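Side-chain contact in diguanylate cyclase with PAS/PAC sensor (Marinobacter aquaeolei, PDB 3H9W), which probably makes cyclic di-GMP from two GTP molecules as a full-length enzyme, of which this chain is the N-terminal PAS sensor domain: residues Y70-R75 with V80-V85. Numbering follows the deposited sequence.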
loop_
_atom_site.group_PDB
_atom_site.type_symbol
_atom_site.label_atom_id
_atom_site.label_comp_id
_atom_site.label_asym_id
_atom_site.label_seq_id
_atom_site.Cartn_x
_atom_site.Cartn_y
_atom_site.Cartn_z
ATOM N N TYR A 70 13.656 0.857 -6.484
ATOM C CA TYR A 70 14.386 1.396 -7.621
ATOM C C TYR A 70 14.547 2.906 -7.531
ATOM O O TYR A 70 13.923 3.581 -6.698
ATOM C CB TYR A 70 13.675 1.039 -8.936
ATOM C CG TYR A 70 12.242 1.499 -8.972
ATOM C CD1 TYR A 70 11.207 0.656 -8.564
ATOM C CD2 TYR A 70 11.921 2.806 -9.344
ATOM C CE1 TYR A 70 9.889 1.107 -8.519
ATOM C CE2 TYR A 70 10.600 3.261 -9.304
ATOM C CZ TYR A 70 9.595 2.404 -8.884
ATOM O OH TYR A 70 8.297 2.867 -8.801
ATOM N N ARG A 71 15.405 3.426 -8.400
ATOM C CA ARG A 71 15.673 4.846 -8.467
ATOM C C ARG A 71 14.726 5.464 -9.481
ATOM O O ARG A 71 14.804 5.178 -10.681
ATOM C CB ARG A 71 17.134 5.074 -8.879
ATOM C CG ARG A 71 18.127 4.678 -7.790
ATOM C CD ARG A 71 19.457 4.204 -8.354
ATOM N NE ARG A 71 19.352 2.898 -9.015
ATOM C CZ ARG A 71 20.385 2.255 -9.553
ATOM N NH1 ARG A 71 21.599 2.795 -9.508
ATOM N NH2 ARG A 71 20.209 1.085 -10.146
ATOM N N ALA A 72 13.808 6.290 -8.990
ATOM C CA ALA A 72 12.845 6.961 -9.852
ATOM C C ALA A 72 13.485 8.245 -10.345
ATOM O O ALA A 72 14.294 8.856 -9.645
ATOM C CB ALA A 72 11.560 7.282 -9.068
ATOM N N LEU A 73 13.118 8.651 -11.548
ATOM C CA LEU A 73 13.666 9.857 -12.153
ATOM C C LEU A 73 12.824 11.084 -11.839
ATOM O O LEU A 73 11.639 11.133 -12.167
ATOM C CB LEU A 73 13.748 9.674 -13.673
ATOM C CG LEU A 73 14.281 10.851 -14.485
ATOM C CD1 LEU A 73 15.727 11.135 -14.088
ATOM C CD2 LEU A 73 14.187 10.530 -15.965
ATOM N N HIS A 74 13.439 12.069 -11.197
ATOM C CA HIS A 74 12.759 13.313 -10.871
ATOM C C HIS A 74 12.785 14.141 -12.154
ATOM O O HIS A 74 13.684 13.963 -12.981
ATOM C CB HIS A 74 13.517 14.037 -9.754
ATOM C CG HIS A 74 12.824 15.258 -9.244
ATOM N ND1 HIS A 74 12.716 16.417 -9.981
ATOM C CD2 HIS A 74 12.204 15.500 -8.065
ATOM C CE1 HIS A 74 12.058 17.322 -9.277
ATOM N NE2 HIS A 74 11.736 16.791 -8.112
ATOM N N ARG A 75 11.817 15.033 -12.349
ATOM C CA ARG A 75 11.831 15.824 -13.577
ATOM C C ARG A 75 13.109 16.647 -13.715
ATOM O O ARG A 75 13.575 16.878 -14.832
ATOM C CB ARG A 75 10.603 16.751 -13.671
ATOM C CG ARG A 75 10.439 17.732 -12.531
ATOM C CD ARG A 75 9.624 18.922 -13.002
ATOM N NE ARG A 75 10.262 19.516 -14.169
ATOM C CZ ARG A 75 11.448 20.116 -14.142
ATOM N NH1 ARG A 75 11.964 20.619 -15.257
ATOM N NH2 ARG A 75 12.107 20.237 -12.999
ATOM N N VAL A 80 15.482 9.498 -7.223
ATOM C CA VAL A 80 14.908 9.337 -5.894
ATOM C C VAL A 80 14.581 7.858 -5.681
ATOM O O VAL A 80 13.886 7.244 -6.490
ATOM C CB VAL A 80 13.600 10.152 -5.731
ATOM C CG1 VAL A 80 13.028 9.960 -4.318
ATOM C CG2 VAL A 80 13.865 11.618 -6.004
ATOM N N TRP A 81 15.097 7.296 -4.592
ATOM C CA TRP A 81 14.859 5.903 -4.259
ATOM C C TRP A 81 13.418 5.690 -3.833
ATOM O O TRP A 81 12.947 6.293 -2.866
ATOM C CB TRP A 81 15.786 5.455 -3.131
ATOM C CG TRP A 81 17.122 5.012 -3.623
ATOM C CD1 TRP A 81 18.297 5.710 -3.570
ATOM C CD2 TRP A 81 17.422 3.765 -4.257
ATOM N NE1 TRP A 81 19.313 4.968 -4.127
ATOM C CE2 TRP A 81 18.804 3.770 -4.558
ATOM C CE3 TRP A 81 16.657 2.638 -4.600
ATOM C CZ2 TRP A 81 19.439 2.692 -5.189
ATOM C CZ3 TRP A 81 17.288 1.565 -5.228
ATOM C CH2 TRP A 81 18.669 1.602 -5.514
ATOM N N ILE A 82 12.737 4.808 -4.549
ATOM C CA ILE A 82 11.341 4.512 -4.282
ATOM C C ILE A 82 11.075 3.017 -4.149
ATOM O O ILE A 82 11.751 2.190 -4.761
ATOM C CB ILE A 82 10.449 5.093 -5.420
ATOM C CG1 ILE A 82 10.275 6.601 -5.205
ATOM C CG2 ILE A 82 9.103 4.370 -5.477
ATOM C CD1 ILE A 82 9.308 7.261 -6.158
ATOM N N ARG A 83 10.099 2.686 -3.312
ATOM C CA ARG A 83 9.670 1.313 -3.123
ATOM C C ARG A 83 8.242 1.309 -3.645
ATOM O O ARG A 83 7.403 2.074 -3.175
ATOM C CB ARG A 83 9.673 0.911 -1.641
ATOM C CG ARG A 83 9.044 -0.475 -1.366
ATOM C CD ARG A 83 9.444 -1.003 0.013
ATOM N NE ARG A 83 10.898 -1.132 0.077
ATOM C CZ ARG A 83 11.661 -0.709 1.079
ATOM N NH1 ARG A 83 11.121 -0.126 2.143
ATOM N NH2 ARG A 83 12.979 -0.829 0.985
ATOM N N ASP A 84 7.980 0.466 -4.635
ATOM C CA ASP A 84 6.652 0.361 -5.216
ATOM C C ASP A 84 6.095 -0.968 -4.694
ATOM O O ASP A 84 6.731 -2.014 -4.846
ATOM C CB ASP A 84 6.774 0.363 -6.746
ATOM C CG ASP A 84 5.445 0.549 -7.452
ATOM O OD1 ASP A 84 4.430 0.832 -6.786
ATOM O OD2 ASP A 84 5.422 0.420 -8.697
ATOM N N VAL A 85 4.930 -0.909 -4.050
ATOM C CA VAL A 85 4.277 -2.087 -3.481
ATOM C C VAL A 85 2.985 -2.300 -4.233
ATOM O O VAL A 85 2.146 -1.403 -4.302
ATOM C CB VAL A 85 3.970 -1.893 -1.988
ATOM C CG1 VAL A 85 3.336 -3.160 -1.420
ATOM C CG2 VAL A 85 5.256 -1.570 -1.239
#
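Arg71 lies alongside Trp81 on one face of an antiparallel beta hairpin, formed by strands 66-73 and 79-90 of the PAS fold, a clear example of how a non-hydrogen-bonded pair lets side chains meet across neighbouring strands. Arg71 CG sits over the centre of the six-membered ring of Trp81, 3.5 Å from its centroid, a CH-pi contact. The arginine chain runs the same way as the indole, and its guanidinium plane lies within 4° of the ring plane. A leucine in place of Trp81 would probably take away this flat surface, leaving the aliphatic part of Arg71 freer to turn and the tag residue His110 without its stacking partner.

The opposite face carries Tyr70, Ala72, Val80 and Ile82. Ala72 CB packs 3.7 Å from Ile82 CD1, while Ile82 CG2 approaches Tyr70 OH at 3.7 Å. Tyr70 holds chi1 at 56°, with CG between its own N and carbonyl carbon; this carries the phenol along the sheet to Asp84, whose CB lies at the ring edge.

Between the two faces, two hydrogen-bonded pairs, Tyr70 with Ile82 and Ala72 with Val80, fix the register through four backbone bonds. Further out, helix 22-27 covers Ala72, Val80 and Ile82, and Asp48 forms a salt bridge with Arg71 NE, while Trp40 NE1 hydrogen-bonds Tyr70 OH. Between the strands, Ile82 N donates to Tyr70 O at 2.7 Å in a nearly straight bond, with an N-H...O angle of 175°.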